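Local coordinates for protein 5-Carboxyvanillate Decarboxylase (Novosphingobium aromaticivorans, PDB 4QRN) that probably catalyses the manganese-dependent decarboxylation of 5-carboxyvanillate, as a member of the amidohydrolase superfamily, at residues A[54-58]-A[59-63]; A[122-125]-A[126-130]; A[165-169]-A[170-174]; A[238-241]-A[242-246]. One frame throughout, in Å; residues are numbered along the deposited sequence.

All four contacts are local and lie in series along the chain, so none nests within or crosses another. Contact 1 comes first and closes the turn that ends helix 47-59 before helix 64-75. Contact 2 is the opening of helix 122-142, which leads from strand 106-111 to strand 147-149; a salt bridge between Arg55 and Glu124 ties it to contact 1. Contact 3 closes the end of helix 158-170 before strand 177-179, and its Arg167 packs against Thr130 of contact 2. Contact 4 closes no loop; it lies within helix 233-248, between strands of the five-stranded sheet and the second subunit, about 13 Å from contact 3 at the nearest atoms.

Contact 1 of 4, residues A[54-58]-A[59-63]; sequences LRMIR and DGTAD
Met56 and Thr61 meet across the Schellman motif that ends helix 47-59, their side chains crossing at about a right angle. The hydroxyl OG1 of Thr61 sits beside the start of the Met56 chain, 3.6 Å from Met56 CB, while the far methyl of Met56, folded back by a bend at chi3 (62°), lies against Thr61 O and the Ala62 backbone. Ala62 turns its methyl back onto the helix and rests against two residues, 3.9 Å from Met56 CB and 3.8 Å from Ile57 CG1. Met56 O gathers the turn: Ala62 N binds it at 3.0 Å from well above the carbonyl plane, and Thr61 N adds a weak bond. Gly60 makes the reversal with positive phi, where a side chain would be jammed against the preceding carbonyl oxygen.

Asp59 holds the outer side of the turn. Its CG stands between its own backbone N and carbonyl carbon (chi1 75°), which brings OD1 back to Thr61 N, closing an Asx turn. OD1 takes two bonds from one residue, Thr61 N arriving nearly along the C-O axis and Thr61 OG1 at the syn lone pair, the latter at 2.7 Å. That double grip fixes the carboxylate's rotation. Arg55 reaches Asp59 through a water, while its NH1 is in a salt bridge with Glu124 of helix 122-142. Met56 also packs on Leu119, His120 and Met66. The water lies in the guanidinium plane, 3.0 Å from Arg55 NE, and donates to Asp59 OD2 at 2.6 Å.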
# COMPACT_ATOMS: atom_id res chain seq x y z
N LEU A 54 -25.09 -12.35 -8.75
CA LEU A 54 -26.14 -11.53 -9.36
C LEU A 54 -27.41 -11.52 -8.49
O LEU A 54 -28.06 -10.49 -8.34
CB LEU A 54 -26.45 -12.02 -10.77
CG LEU A 54 -25.36 -11.70 -11.81
CD1 LEU A 54 -25.63 -12.43 -13.12
CD2 LEU A 54 -25.22 -10.20 -12.07
N ARG A 55 -27.75 -12.67 -7.92
CA ARG A 55 -28.90 -12.75 -7.02
C ARG A 55 -28.71 -11.84 -5.81
O ARG A 55 -29.65 -11.14 -5.40
CB ARG A 55 -29.08 -14.20 -6.58
CG ARG A 55 -30.34 -14.45 -5.76
CD ARG A 55 -30.29 -15.85 -5.18
NE ARG A 55 -29.44 -15.92 -3.99
CZ ARG A 55 -28.74 -16.98 -3.63
NH1 ARG A 55 -28.70 -18.07 -4.38
NH2 ARG A 55 -28.05 -16.96 -2.50
N MET A 56 -27.51 -11.84 -5.23
CA MET A 56 -27.22 -11.02 -4.06
C MET A 56 -27.24 -9.54 -4.40
O MET A 56 -27.68 -8.71 -3.60
CB MET A 56 -25.85 -11.40 -3.49
CG MET A 56 -25.85 -12.80 -2.90
SD MET A 56 -24.22 -13.32 -2.28
CE MET A 56 -23.89 -12.12 -1.00
N ILE A 57 -26.79 -9.20 -5.60
CA ILE A 57 -26.86 -7.82 -6.04
C ILE A 57 -28.33 -7.40 -6.19
O ILE A 57 -28.75 -6.33 -5.72
CB ILE A 57 -26.05 -7.60 -7.32
CG1 ILE A 57 -24.55 -7.80 -7.03
CG2 ILE A 57 -26.32 -6.20 -7.91
CD1 ILE A 57 -23.70 -7.92 -8.28
N ARG A 58 -29.14 -8.26 -6.82
CA ARG A 58 -30.55 -7.96 -7.05
C ARG A 58 -31.31 -7.83 -5.74
O ARG A 58 -32.21 -6.98 -5.62
CB ARG A 58 -31.21 -9.06 -7.88
CG ARG A 58 -30.85 -9.09 -9.35
CD ARG A 58 -31.85 -9.94 -10.14
NE ARG A 58 -32.12 -11.24 -9.51
CZ ARG A 58 -31.45 -12.37 -9.76
NH1 ARG A 58 -30.44 -12.39 -10.63
NH2 ARG A 58 -31.80 -13.48 -9.13
N ASP A 59 -30.99 -8.67 -4.76
CA ASP A 59 -31.78 -8.67 -3.52
C ASP A 59 -31.20 -7.79 -2.42
O ASP A 59 -31.78 -7.70 -1.34
CB ASP A 59 -32.11 -10.09 -3.03
CG ASP A 59 -30.95 -10.82 -2.41
OD1 ASP A 59 -29.91 -10.21 -2.13
OD2 ASP A 59 -31.11 -12.03 -2.17
N GLY A 60 -30.11 -7.09 -2.70
CA GLY A 60 -29.55 -6.15 -1.75
C GLY A 60 -28.68 -6.74 -0.66
O GLY A 60 -28.27 -6.01 0.24
N THR A 61 -28.35 -8.02 -0.73
CA THR A 61 -27.51 -8.63 0.30
C THR A 61 -26.03 -8.63 -0.09
O THR A 61 -25.18 -8.92 0.75
CB THR A 61 -27.94 -10.06 0.63
OG1 THR A 61 -27.86 -10.88 -0.55
CG2 THR A 61 -29.37 -10.11 1.19
N ALA A 62 -25.72 -8.30 -1.34
CA ALA A 62 -24.32 -8.10 -1.77
C ALA A 62 -23.71 -6.91 -1.05
O ALA A 62 -24.38 -5.87 -0.90
CB ALA A 62 -24.30 -7.84 -3.24
N ASP A 63 -22.45 -7.04 -0.63
CA ASP A 63 -21.75 -5.91 -0.08
C ASP A 63 -21.33 -4.96 -1.19
O ASP A 63 -21.51 -5.25 -2.38
CB ASP A 63 -20.61 -6.33 0.89
CG ASP A 63 -19.39 -6.96 0.22
OD1 ASP A 63 -19.30 -7.05 -1.03
OD2 ASP A 63 -18.51 -7.38 1.00
O HOH W 1 -29.30 -13.92 -1.81

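Contact 2 of 4, residues A[122-125]-A[126-130]; sequences LDEA and RTLAT
Arg126 N bonds Leu122 O almost straight (2.9 Å, N-H...O 172°), the first of four successive i to i+4 backbone bonds that wind the opening turns of helix 122-142. The Arg126 side chain bends at chi3 and doubles back toward the helix start, so that its guanidinium lies with one face over Leu122 O and NH1 comes 3.6 Å from Leu122 CB. NH2 meets the carboxylate of Asp123 in a salt bridge, the two planes turned 67° from each other. The modelled separation of 2.4 Å between Arg126 NH2 and Asp123 OD1 is too short to be taken literally; Asp123 is modelled in two conformers. The guanidinium has another acidic partner, Asp157, at NH1.

Thr127, one turn after Asp123, doubles the helical bond. Its OG1, lying beside its own backbone N with chi1 -65°, donates to Asp123 O at 2.8 Å, while Thr127 N reaches the same oxygen from the opposite face of the carbonyl plane. Thr130 repeats the pattern on Arg126 O, with OG1 also at 2.8 Å. These bonds satisfy both hydroxyls within the helix. Glu124 and Leu128 lie side by side and point the same way, Glu124 CG 3.8 Å from Leu128 CD1.

That pair faces helix 47-59: Leu128 packs on Glu48, Ile49 and Val52, and the Glu124 carboxylate turns to Arg55. Ala129, Thr130 and Arg126 instead meet Trp160 of helix 158-170, so the start of this crossover helix between strands 106-111 and 147-149 is wedged between two neighbouring helices.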
# COMPACT_ATOMS: atom_id res chain seq x y z
N LEU A 122 -24.83 -20.97 4.89
CA LEU A 122 -23.66 -21.84 5.03
C LEU A 122 -23.80 -23.11 4.22
O LEU A 122 -22.83 -23.58 3.65
CB LEU A 122 -23.39 -22.16 6.51
CG LEU A 122 -22.47 -21.15 7.22
CD1 LEU A 122 -22.97 -19.72 7.08
CD2 LEU A 122 -22.29 -21.50 8.70
N ASP A 123 -25.00 -23.67 4.15
CA ASP A 123 -25.22 -24.86 3.33
C ASP A 123 -24.92 -24.56 1.87
O ASP A 123 -24.29 -25.36 1.17
CB ASP A 123 -26.68 -25.33 3.43
CG ASP A 123 -26.98 -26.10 4.71
OD1 ASP A 123 -26.05 -26.67 5.32
OD2 ASP A 123 -28.16 -26.15 5.10
N GLU A 124 -25.40 -23.41 1.40
CA GLU A 124 -25.18 -23.02 0.02
C GLU A 124 -23.68 -22.83 -0.23
O GLU A 124 -23.16 -23.28 -1.25
CB GLU A 124 -25.94 -21.74 -0.34
CG GLU A 124 -25.89 -21.45 -1.82
CD GLU A 124 -26.68 -20.23 -2.23
OE1 GLU A 124 -26.77 -19.27 -1.43
OE2 GLU A 124 -27.21 -20.23 -3.36
N ALA A 125 -22.99 -22.17 0.71
CA ALA A 125 -21.56 -21.94 0.54
C ALA A 125 -20.80 -23.26 0.46
O ALA A 125 -19.96 -23.45 -0.44
CB ALA A 125 -21.03 -21.07 1.65
N ARG A 126 -21.07 -24.18 1.39
CA ARG A 126 -20.40 -25.47 1.37
C ARG A 126 -20.72 -26.24 0.09
O ARG A 126 -19.84 -26.87 -0.52
CB ARG A 126 -20.78 -26.29 2.59
CG ARG A 126 -20.27 -25.70 3.91
CD ARG A 126 -20.59 -26.58 5.08
NE ARG A 126 -22.02 -26.68 5.31
CZ ARG A 126 -22.69 -26.15 6.34
NH1 ARG A 126 -22.06 -25.46 7.28
NH2 ARG A 126 -23.99 -26.32 6.41
N THR A 127 -21.98 -26.22 -0.33
CA THR A 127 -22.38 -26.97 -1.50
C THR A 127 -21.72 -26.44 -2.77
O THR A 127 -21.21 -27.20 -3.58
CB THR A 127 -23.91 -26.92 -1.63
OG1 THR A 127 -24.49 -27.60 -0.51
CG2 THR A 127 -24.39 -27.60 -2.91
N LEU A 128 -21.72 -25.12 -2.93
CA LEU A 128 -21.15 -24.54 -4.13
C LEU A 128 -19.63 -24.65 -4.14
O LEU A 128 -19.04 -24.82 -5.20
CB LEU A 128 -21.60 -23.09 -4.32
CG LEU A 128 -23.09 -22.95 -4.64
CD1 LEU A 128 -23.43 -21.49 -4.78
CD2 LEU A 128 -23.51 -23.74 -5.88
N ALA A 129 -18.99 -24.55 -2.98
CA ALA A 129 -17.53 -24.74 -2.93
C ALA A 129 -17.20 -26.19 -3.28
O ALA A 129 -16.23 -26.44 -4.00
CB ALA A 129 -17.00 -24.40 -1.56
N THR A 130 -17.97 -27.14 -2.75
CA THR A 130 -17.74 -28.55 -3.07
C THR A 130 -17.83 -28.77 -4.58
O THR A 130 -16.97 -29.42 -5.17
CB THR A 130 -18.79 -29.44 -2.37
OG1 THR A 130 -18.59 -29.35 -0.96
CG2 THR A 130 -18.66 -30.90 -2.84

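Contact 3 of 4, residues A[165-169]-A[170-174]; sequences IHRGA and RELGF
Arg167 O accepts from both Glu171 N (2.8 Å) and Leu172 N (3.2 Å), the latter in the carbonyl plane, and Arg170 N bonds His166 O. Phe174 N then reaches back to Gly168 O at 2.9 Å after Gly173 has reversed the chain with positive phi. One water bridges Ala169 O and Phe174 O.

Among the van der Waals contacts, Leu172 CD1 lies over one face of the Arg167 guanidinium, 3.9 Å from its CZ, and the ring of Phe174 carries Leu172 CB over its centre. Gly168 lets that ring come close, CD2 to CA 3.9 Å.

Of the charged groups, Arg170 folds back at chi3 (55°), laying its guanidinium over His166 O and nearly parallel to the His166 ring; Glu171 OE2 sits at the guanidinium's edge, in its plane, taking a weak hydrogen bond from NH1 within a salt bridge. Arg167 reaches Glu164 and Asp134, while His166 bonds Glu202. With a leucine in place of Arg167, Glu164 and Asp134 would probably lose their mate and Leu172 the flat surface beneath CD1.

A helix closed by a glycine of positive phi and followed by a parallel strand, here 177-179, is the alpha-to-beta connection of the amidohydrolase (beta/alpha)8 barrel.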
# COMPACT_ATOMS: atom_id res chain seq x y z
N ILE A 165 -9.85 -28.88 3.02
CA ILE A 165 -8.41 -28.84 2.80
C ILE A 165 -7.88 -30.28 2.71
O ILE A 165 -7.12 -30.62 1.80
CB ILE A 165 -7.74 -28.05 3.93
CG1 ILE A 165 -8.07 -26.56 3.77
CG2 ILE A 165 -6.22 -28.29 3.95
CD1 ILE A 165 -7.82 -25.76 5.02
N HIS A 166 -8.29 -31.14 3.64
CA HIS A 166 -7.89 -32.53 3.58
C HIS A 166 -8.42 -33.24 2.35
O HIS A 166 -7.69 -33.99 1.72
CB HIS A 166 -8.32 -33.23 4.87
CG HIS A 166 -7.34 -33.03 5.98
ND1 HIS A 166 -6.18 -33.78 6.08
CD2 HIS A 166 -7.32 -32.16 7.02
CE1 HIS A 166 -5.50 -33.38 7.14
NE2 HIS A 166 -6.17 -32.40 7.72
N ARG A 167 -9.68 -33.01 2.00
CA ARG A 167 -10.25 -33.68 0.83
C ARG A 167 -9.51 -33.25 -0.43
O ARG A 167 -9.20 -34.07 -1.29
CB ARG A 167 -11.74 -33.40 0.72
CG ARG A 167 -12.41 -34.25 -0.33
CD ARG A 167 -13.91 -34.00 -0.41
NE ARG A 167 -14.27 -32.75 -1.10
CZ ARG A 167 -14.63 -32.66 -2.38
NH1 ARG A 167 -14.97 -31.48 -2.87
NH2 ARG A 167 -14.62 -33.72 -3.19
N GLY A 168 -9.22 -31.96 -0.55
CA GLY A 168 -8.51 -31.47 -1.72
C GLY A 168 -7.12 -32.09 -1.85
O GLY A 168 -6.71 -32.50 -2.92
N ALA A 169 -6.41 -32.20 -0.74
CA ALA A 169 -5.06 -32.73 -0.77
C ALA A 169 -5.06 -34.24 -1.03
O ALA A 169 -4.23 -34.74 -1.78
CB ALA A 169 -4.34 -32.40 0.53
N ARG A 170 -5.97 -34.96 -0.39
CA ARG A 170 -5.94 -36.43 -0.43
C ARG A 170 -6.68 -37.04 -1.61
O ARG A 170 -6.23 -38.04 -2.17
CB ARG A 170 -6.54 -36.95 0.88
CG ARG A 170 -6.72 -38.47 0.97
CD ARG A 170 -7.44 -38.88 2.25
NE ARG A 170 -8.73 -38.20 2.39
CZ ARG A 170 -9.02 -37.27 3.30
NH1 ARG A 170 -10.23 -36.73 3.32
NH2 ARG A 170 -8.12 -36.88 4.19
N GLU A 171 -7.84 -36.47 -1.94
CA GLU A 171 -8.71 -37.02 -2.96
C GLU A 171 -8.66 -36.30 -4.29
O GLU A 171 -8.84 -36.94 -5.34
CB GLU A 171 -10.14 -37.04 -2.42
CG GLU A 171 -10.25 -37.87 -1.13
CD GLU A 171 -11.66 -37.92 -0.57
OE1 GLU A 171 -12.62 -37.96 -1.36
OE2 GLU A 171 -11.79 -37.94 0.68
N LEU A 172 -8.42 -34.99 -4.28
CA LEU A 172 -8.56 -34.20 -5.51
C LEU A 172 -7.24 -33.83 -6.16
O LEU A 172 -7.23 -33.27 -7.25
CB LEU A 172 -9.36 -32.92 -5.24
CG LEU A 172 -10.75 -33.15 -4.64
CD1 LEU A 172 -11.48 -31.82 -4.53
CD2 LEU A 172 -11.60 -34.14 -5.44
N GLY A 173 -6.12 -34.09 -5.49
CA GLY A 173 -4.82 -33.79 -6.05
C GLY A 173 -4.45 -32.30 -6.01
O GLY A 173 -3.52 -31.89 -6.72
N PHE A 174 -5.14 -31.52 -5.19
CA PHE A 174 -4.83 -30.10 -5.11
C PHE A 174 -3.54 -29.88 -4.33
O PHE A 174 -3.12 -30.72 -3.53
CB PHE A 174 -5.96 -29.35 -4.43
CG PHE A 174 -7.25 -29.30 -5.22
CD1 PHE A 174 -7.33 -29.66 -6.56
CD2 PHE A 174 -8.39 -28.85 -4.58
CE1 PHE A 174 -8.53 -29.56 -7.25
CE2 PHE A 174 -9.61 -28.75 -5.26
CZ PHE A 174 -9.67 -29.12 -6.60
O HOH W 2 -2.49 -33.40 -3.44
O HOH W 3 -4.90 -36.35 -4.14

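Contact 4 of 4, residues A[238-241]-A[242-246]; sequences TGMH and LLRLI
His241 and Leu245 lie side by side one helical turn apart, in the buried middle of helix 233-248. Packing is tight close to the backbone. Four successive i to i+4 bonds run from Leu242 N to Leu245 N, and the side-chain carbons of the donor residues lie close to the same carbonyl oxygens: Leu243 CB stands 3.3 Å from Gly239 O, and Arg244 CG, placed beside its own backbone N by chi1 -81°, is 3.3 Å from Met240 O.

Farther out the two segments touch each other more loosely. Leu245 CD1 approaches His241 CD2 at 4.0 Å, and Met240 CG runs alongside Arg244 CD at 4.2 Å, the two chains pointing the same way. This outer side is no solvent face: Leu242 packs on Ile259 and Val261 and Leu245 on Ile259 and Ile209, all on strands of the sheet, while Met240 packs on Phe232 of the second subunit and Leu243 on Leu227 of the same subunit. At the start of the 238-241 segment, Thr238, its hydroxyl bonded to Phe234 O, lies about 6 Å from the metal ligand His210, side chain to side chain.

The polar ends thus find their partners outside the helical turn. His241 NE2 meets the backbone N of Leu188 and ND1 the Ser181 hydroxyl, which is consistent with a neutral ring protonated on ND1, and the charge of Arg244, modelled in two conformers, is probably balanced in the one described by Asp189 of its own chain and Glu224 of the second subunit.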
# COMPACT_ATOMS: atom_id res chain seq x y z
N THR A 238 -5.26 -6.93 0.97
CA THR A 238 -4.48 -8.16 1.06
C THR A 238 -3.20 -7.93 1.86
O THR A 238 -2.81 -8.77 2.68
CB THR A 238 -4.16 -8.69 -0.34
OG1 THR A 238 -5.35 -8.70 -1.12
CG2 THR A 238 -3.62 -10.11 -0.27
N GLY A 239 -2.54 -6.80 1.64
CA GLY A 239 -1.38 -6.47 2.45
C GLY A 239 -1.76 -6.33 3.92
O GLY A 239 -1.04 -6.79 4.80
N MET A 240 -2.88 -5.68 4.19
CA MET A 240 -3.36 -5.59 5.57
C MET A 240 -3.56 -6.99 6.17
O MET A 240 -3.20 -7.25 7.31
CB MET A 240 -4.68 -4.82 5.64
CG MET A 240 -5.18 -4.65 7.07
SD MET A 240 -6.79 -3.85 7.16
CE MET A 240 -7.85 -5.03 6.36
N HIS A 241 -4.18 -7.87 5.39
CA HIS A 241 -4.49 -9.21 5.89
C HIS A 241 -3.22 -9.99 6.21
O HIS A 241 -3.11 -10.60 7.29
CB HIS A 241 -5.35 -9.94 4.87
CG HIS A 241 -6.16 -11.05 5.43
ND1 HIS A 241 -7.26 -11.53 4.77
CD2 HIS A 241 -6.11 -11.73 6.62
CE1 HIS A 241 -7.83 -12.47 5.51
NE2 HIS A 241 -7.16 -12.62 6.63
N LEU A 242 -2.26 -9.99 5.30
CA LEU A 242 -1.00 -10.68 5.56
C LEU A 242 -0.30 -10.05 6.76
O LEU A 242 0.23 -10.75 7.64
CB LEU A 242 -0.12 -10.67 4.33
CG LEU A 242 1.26 -11.31 4.52
CD1 LEU A 242 1.19 -12.74 5.04
CD2 LEU A 242 2.02 -11.23 3.21
N LEU A 243 -0.27 -8.71 6.82
CA LEU A 243 0.41 -8.05 7.93
C LEU A 243 -0.23 -8.40 9.27
O LEU A 243 0.46 -8.65 10.25
CB LEU A 243 0.43 -6.54 7.70
CG LEU A 243 1.20 -5.72 8.73
CD1 LEU A 243 2.65 -6.16 8.87
CD2 LEU A 243 1.14 -4.23 8.36
N ARG A 244 -1.57 -8.44 9.34
CA ARG A 244 -2.32 -8.83 10.54
C ARG A 244 -1.93 -10.23 11.00
O ARG A 244 -1.79 -10.51 12.18
CB ARG A 244 -3.85 -8.84 10.26
CG ARG A 244 -4.48 -7.45 10.32
CD ARG A 244 -5.99 -7.39 10.09
NE ARG A 244 -6.75 -8.17 11.06
CZ ARG A 244 -7.92 -7.82 11.59
NH1 ARG A 244 -8.53 -8.65 12.41
NH2 ARG A 244 -8.49 -6.64 11.32
N LEU A 245 -1.80 -11.13 10.03
CA LEU A 245 -1.41 -12.49 10.37
C LEU A 245 0.03 -12.57 10.88
O LEU A 245 0.31 -13.28 11.85
CB LEU A 245 -1.59 -13.39 9.16
CG LEU A 245 -3.04 -13.82 8.93
CD1 LEU A 245 -3.22 -14.37 7.51
CD2 LEU A 245 -3.45 -14.87 9.96
N ILE A 246 0.94 -11.84 10.24
CA ILE A 246 2.32 -11.84 10.73
C ILE A 246 2.34 -11.30 12.16
O ILE A 246 2.95 -11.91 13.05
CB ILE A 246 3.23 -11.01 9.80
CG1 ILE A 246 3.37 -11.68 8.42
CG2 ILE A 246 4.58 -10.78 10.47
CD1 ILE A 246 3.99 -10.79 7.39